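Local atomic coordinates of putative HAD-hydrolase YfnB (Bacillus subtilis, PDB entry 3ED5), a protein that is a putative hydrolase of the HAD-like superfamily, perhaps a 5'-nucleotidase like others of the YjjG family. Residues 71-76 and 93-98. Numbering follows the deposited sequence.
Sequences NTRFSA and KYRRFL. With FMT (formic acid), chain B; FMT (formic acid), chain F.
Phe74 drives the tip of its ring into the face of Tyr94: CZ sits over the centre of the tyrosine ring, 3.3 Å above its plane, and lies 3.4 Å from Tyr94 CG. The two side chains cross at about a right angle and their rings meet obliquely, the planes 57° apart. Tyr94 is offered to it because its CG stands opposite the backbone N (chi1 179°). Beside this pair runs Arg73, its chain extended from CG to NE; CG covers the rim of one face of the Phe74 ring, and farther out Tyr94 CE2 lies over a face of the guanidinium, 3.5 Å from NH2. The guanidinium is turned nearly perpendicular to the phenol ring, 81° apart.

Beyond the rings, Arg73 and Arg95 hold one formate, probably from the crystallisation liquor. Arg73 grips O1 with two N-H groups, NH1 at 2.9 Å and NH2 at 3.1 Å, while Arg95 brings NH2 to within 2.8 Å of O2 and adds a weak bond from NH1. The NH2 atoms of Arg73 and Arg95 lie 3.4 Å apart, and both also form salt bridges to Glu91, while Asn52 takes a bond from Arg73 NH1.

The contact joins helices 66-80 and 87-98 in the helical cap of this HAD-type protein, with Tyr48 of helix 42-60 nearly parallel to the Phe74 ring and Leu29 of helix 21-35 against Tyr94. A buried aromatic pair thus borders a polar cluster in which two guanidinium groups gather round the Glu91 carboxylate and the formate, whose negative charges probably stabilise them and favour their protonated state.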
ATOM      1  N   ASN A  71       3.176 -15.178  -7.450  1.00 32.12           N
ATOM      2  CA  ASN A  71       3.862 -16.409  -7.914  1.00 34.10           C
ATOM      3  C   ASN A  71       4.001 -16.515  -9.416  1.00 34.03           C
ATOM      4  O   ASN A  71       4.651 -17.456  -9.923  1.00 33.38           O
ATOM      5  CB  ASN A  71       3.238 -17.658  -7.297  1.00 34.30           C
ATOM      6  CG  ASN A  71       3.469 -17.711  -5.813  1.00 37.27           C
ATOM      7  OD1 ASN A  71       4.545 -17.350  -5.348  1.00 39.89           O
ATOM      8  ND2 ASN A  71       2.472 -18.154  -5.055  1.00 40.03           N
ATOM      9  N   THR A  72       3.393 -15.583 -10.145  1.00 33.14           N
ATOM     10  CA  THR A  72       3.630 -15.600 -11.594  1.00 34.09           C
ATOM     11  C   THR A  72       4.398 -14.413 -12.157  1.00 33.07           C
ATOM     12  O   THR A  72       4.911 -14.504 -13.284  1.00 32.79           O
ATOM     13  CB  THR A  72       2.345 -15.818 -12.416  1.00 34.69           C
ATOM     14  OG1 THR A  72       1.423 -14.773 -12.141  1.00 35.43           O
ATOM     15  CG2 THR A  72       1.677 -17.155 -12.066  1.00 36.93           C
ATOM     16  N   ARG A  73       4.483 -13.305 -11.430  1.00 31.77           N
ATOM     17  CA  ARG A  73       5.059 -12.081 -12.009  1.00 30.87           C
ATOM     18  C   ARG A  73       6.507 -12.316 -12.478  1.00 30.89           C
ATOM     19  O   ARG A  73       6.881 -11.885 -13.585  1.00 30.66           O
ATOM     20  CB  ARG A  73       4.976 -10.890 -11.041  1.00 29.60           C
ATOM     21  CG  ARG A  73       5.672 -11.145  -9.693  1.00 30.62           C
ATOM     22  CD  ARG A  73       5.208 -10.067  -8.668  1.00 30.55           C
ATOM     23  NE  ARG A  73       5.674 -10.337  -7.314  1.00 31.36           N
ATOM     24  CZ  ARG A  73       5.438  -9.509  -6.293  1.00 31.61           C
ATOM     25  NH1 ARG A  73       4.816  -8.344  -6.526  1.00 31.55           N
ATOM     26  NH2 ARG A  73       5.875  -9.806  -5.079  1.00 31.00           N
ATOM     27  N   PHE A  74       7.311 -13.010 -11.677  1.00 30.84           N
ATOM     28  CA  PHE A  74       8.738 -13.195 -12.088  1.00 31.18           C
ATOM     29  C   PHE A  74       8.926 -14.229 -13.173  1.00 31.60           C
ATOM     30  O   PHE A  74       9.855 -14.118 -13.977  1.00 30.40           O
ATOM     31  CB  PHE A  74       9.647 -13.503 -10.893  1.00 31.47           C
ATOM     32  CG  PHE A  74       9.707 -12.377  -9.924  1.00 33.61           C
ATOM     33  CD1 PHE A  74      10.341 -11.189 -10.268  1.00 33.71           C
ATOM     34  CD2 PHE A  74       9.065 -12.470  -8.681  1.00 32.45           C
ATOM     35  CE1 PHE A  74      10.336 -10.091  -9.343  1.00 34.08           C
ATOM     36  CE2 PHE A  74       9.068 -11.406  -7.787  1.00 35.09           C
ATOM     37  CZ  PHE A  74       9.686 -10.223  -8.121  1.00 34.54           C
ATOM     38  N   SER A  75       8.065 -15.237 -13.218  1.00 32.94           N
ATOM     39  CA  SER A  75       8.123 -16.167 -14.340  1.00 34.47           C
ATOM     40  C   SER A  75       7.594 -15.514 -15.621  1.00 33.96           C
ATOM     41  O   SER A  75       8.183 -15.733 -16.690  1.00 34.90           O
ATOM     42  CB  SER A  75       7.428 -17.496 -14.050  1.00 35.41           C
ATOM     43  OG  SER A  75       6.225 -17.267 -13.355  1.00 39.00           O
ATOM     44  N   ALA A  76       6.534 -14.704 -15.519  1.00 33.85           N
ATOM     45  CA  ALA A  76       6.048 -13.953 -16.714  1.00 32.51           C
ATOM     46  C   ALA A  76       7.150 -13.059 -17.280  1.00 30.37           C
ATOM     47  O   ALA A  76       7.361 -13.011 -18.502  1.00 31.36           O
ATOM     48  CB  ALA A  76       4.819 -13.111 -16.369  1.00 32.69           C
ATOM     49  N   LYS A  93      12.284 -15.835  -2.934  1.00 31.89           N
ATOM     50  CA  LYS A  93      13.567 -15.120  -2.750  1.00 32.14           C
ATOM     51  C   LYS A  93      13.376 -13.601  -2.693  1.00 31.74           C
ATOM     52  O   LYS A  93      13.927 -12.909  -1.832  1.00 32.26           O
ATOM     53  CB  LYS A  93      14.570 -15.490  -3.871  1.00 33.45           C
ATOM     54  CG  LYS A  93      15.057 -16.918  -3.787  1.00 34.31           C
ATOM     55  CD  LYS A  93      15.810 -17.296  -5.066  1.00 41.30           C
ATOM     56  CE  LYS A  93      16.404 -18.685  -4.983  1.00 42.94           C
ATOM     57  NZ  LYS A  93      17.891 -18.649  -4.902  1.00 46.30           N
ATOM     58  N   TYR A  94      12.580 -13.087  -3.620  1.00 30.88           N
ATOM     59  CA  TYR A  94      12.244 -11.688  -3.677  1.00 31.34           C
ATOM     60  C   TYR A  94      11.598 -11.241  -2.365  1.00 31.11           C
ATOM     61  O   TYR A  94      11.934 -10.166  -1.801  1.00 31.59           O
ATOM     62  CB  TYR A  94      11.209 -11.494  -4.777  1.00 32.04           C
ATOM     63  CG  TYR A  94      10.755 -10.073  -4.913  1.00 33.48           C
ATOM     64  CD1 TYR A  94      11.633  -9.115  -5.373  1.00 35.67           C
ATOM     65  CD2 TYR A  94       9.444  -9.685  -4.588  1.00 33.34           C
ATOM     66  CE1 TYR A  94      11.254  -7.808  -5.556  1.00 32.96           C
ATOM     67  CE2 TYR A  94       9.033  -8.330  -4.784  1.00 34.19           C
ATOM     68  CZ  TYR A  94       9.981  -7.411  -5.259  1.00 35.24           C
ATOM     69  OH  TYR A  94       9.730  -6.081  -5.491  1.00 41.20           O
ATOM     70  N   ARG A  95      10.687 -12.076  -1.897  1.00 31.33           N
ATOM     71  CA  ARG A  95       9.878 -11.762  -0.694  1.00 31.57           C
ATOM     72  C   ARG A  95      10.779 -11.518   0.535  1.00 32.67           C
ATOM     73  O   ARG A  95      10.537 -10.601   1.352  1.00 32.97           O
ATOM     74  CB  ARG A  95       8.906 -12.943  -0.422  1.00 31.73           C
ATOM     75  CG  ARG A  95       8.061 -12.834   0.865  1.00 33.96           C
ATOM     76  CD  ARG A  95       7.097 -11.675   0.808  1.00 32.32           C
ATOM     77  NE  ARG A  95       6.328 -11.553  -0.461  1.00 33.96           N
ATOM     78  CZ  ARG A  95       5.548 -10.521  -0.760  1.00 33.75           C
ATOM     79  NH1 ARG A  95       5.364  -9.541   0.133  1.00 34.39           N
ATOM     80  NH2 ARG A  95       4.907 -10.461  -1.930  1.00 30.51           N
ATOM     81  N   ARG A  96      11.780 -12.375   0.701  1.00 33.50           N
ATOM     82  CA  ARG A  96      12.713 -12.240   1.809  1.00 34.22           C
ATOM     83  C   ARG A  96      13.436 -10.887   1.761  1.00 34.00           C
ATOM     84  O   ARG A  96      13.534 -10.194   2.790  1.00 33.64           O
ATOM     85  CB  ARG A  96      13.684 -13.410   1.868  1.00 34.20           C
ATOM     86  CG  ARG A  96      14.451 -13.449   3.168  1.00 37.80           C
ATOM     87  CD  ARG A  96      15.708 -12.609   3.099  1.00 42.73           C
ATOM     88  NE  ARG A  96      16.746 -13.306   2.347  1.00 45.85           N
ATOM     89  CZ  ARG A  96      18.030 -12.965   2.345  1.00 46.31           C
ATOM     90  NH1 ARG A  96      18.448 -11.907   3.049  1.00 41.55           N
ATOM     91  NH2 ARG A  96      18.891 -13.684   1.632  1.00 43.58           N
ATOM     92  N   PHE A  97      13.914 -10.505   0.574  1.00 33.34           N
ATOM     93  CA  PHE A  97      14.584  -9.207   0.413  1.00 33.44           C
ATOM     94  C   PHE A  97      13.637  -8.026   0.586  1.00 33.24           C
ATOM     95  O   PHE A  97      14.007  -7.026   1.197  1.00 34.10           O
ATOM     96  CB  PHE A  97      15.232  -9.080  -0.956  1.00 32.81           C
ATOM     97  CG  PHE A  97      16.326 -10.086  -1.215  1.00 33.02           C
ATOM     98  CD1 PHE A  97      17.343 -10.295  -0.277  1.00 35.46           C
ATOM     99  CD2 PHE A  97      16.342 -10.799  -2.413  1.00 34.67           C
ATOM    100  CE1 PHE A  97      18.391 -11.221  -0.528  1.00 36.86           C
ATOM    101  CE2 PHE A  97      17.386 -11.726  -2.679  1.00 37.19           C
ATOM    102  CZ  PHE A  97      18.401 -11.938  -1.732  1.00 34.85           C
ATOM    103  N   LEU A  98      12.421  -8.143   0.063  1.00 33.33           N
ATOM    104  CA  LEU A  98      11.431  -7.094   0.232  1.00 32.83           C
ATOM    105  C   LEU A  98      11.148  -6.899   1.717  1.00 32.92           C
ATOM    106  O   LEU A  98      10.958  -5.755   2.170  1.00 32.98           O
ATOM    107  CB  LEU A  98      10.123  -7.484  -0.475  1.00 32.84           C
ATOM    108  CG  LEU A  98       9.076  -6.386  -0.649  1.00 35.82           C
ATOM    109  CD1 LEU A  98       9.605  -5.318  -1.670  1.00 35.38           C
ATOM    110  CD2 LEU A  98       7.774  -6.990  -1.151  1.00 35.40           C
TER
HETATM  111  C   FMT B 236       4.348  -6.936  -2.996  1.00 30.45           C
HETATM  112  O1  FMT B 236       5.120  -6.990  -3.937  1.00 32.05           O
HETATM  113  O2  FMT B 236       3.844  -7.920  -2.486  1.00 29.66           O
HETATM  114  C   FMT F 240      -0.380 -19.483  -7.329  1.00 51.85           C
HETATM  115  O1  FMT F 240       0.309 -19.784  -6.357  1.00 51.60           O
HETATM  116  O2  FMT F 240      -1.612 -19.423  -7.305  1.00 51.87           O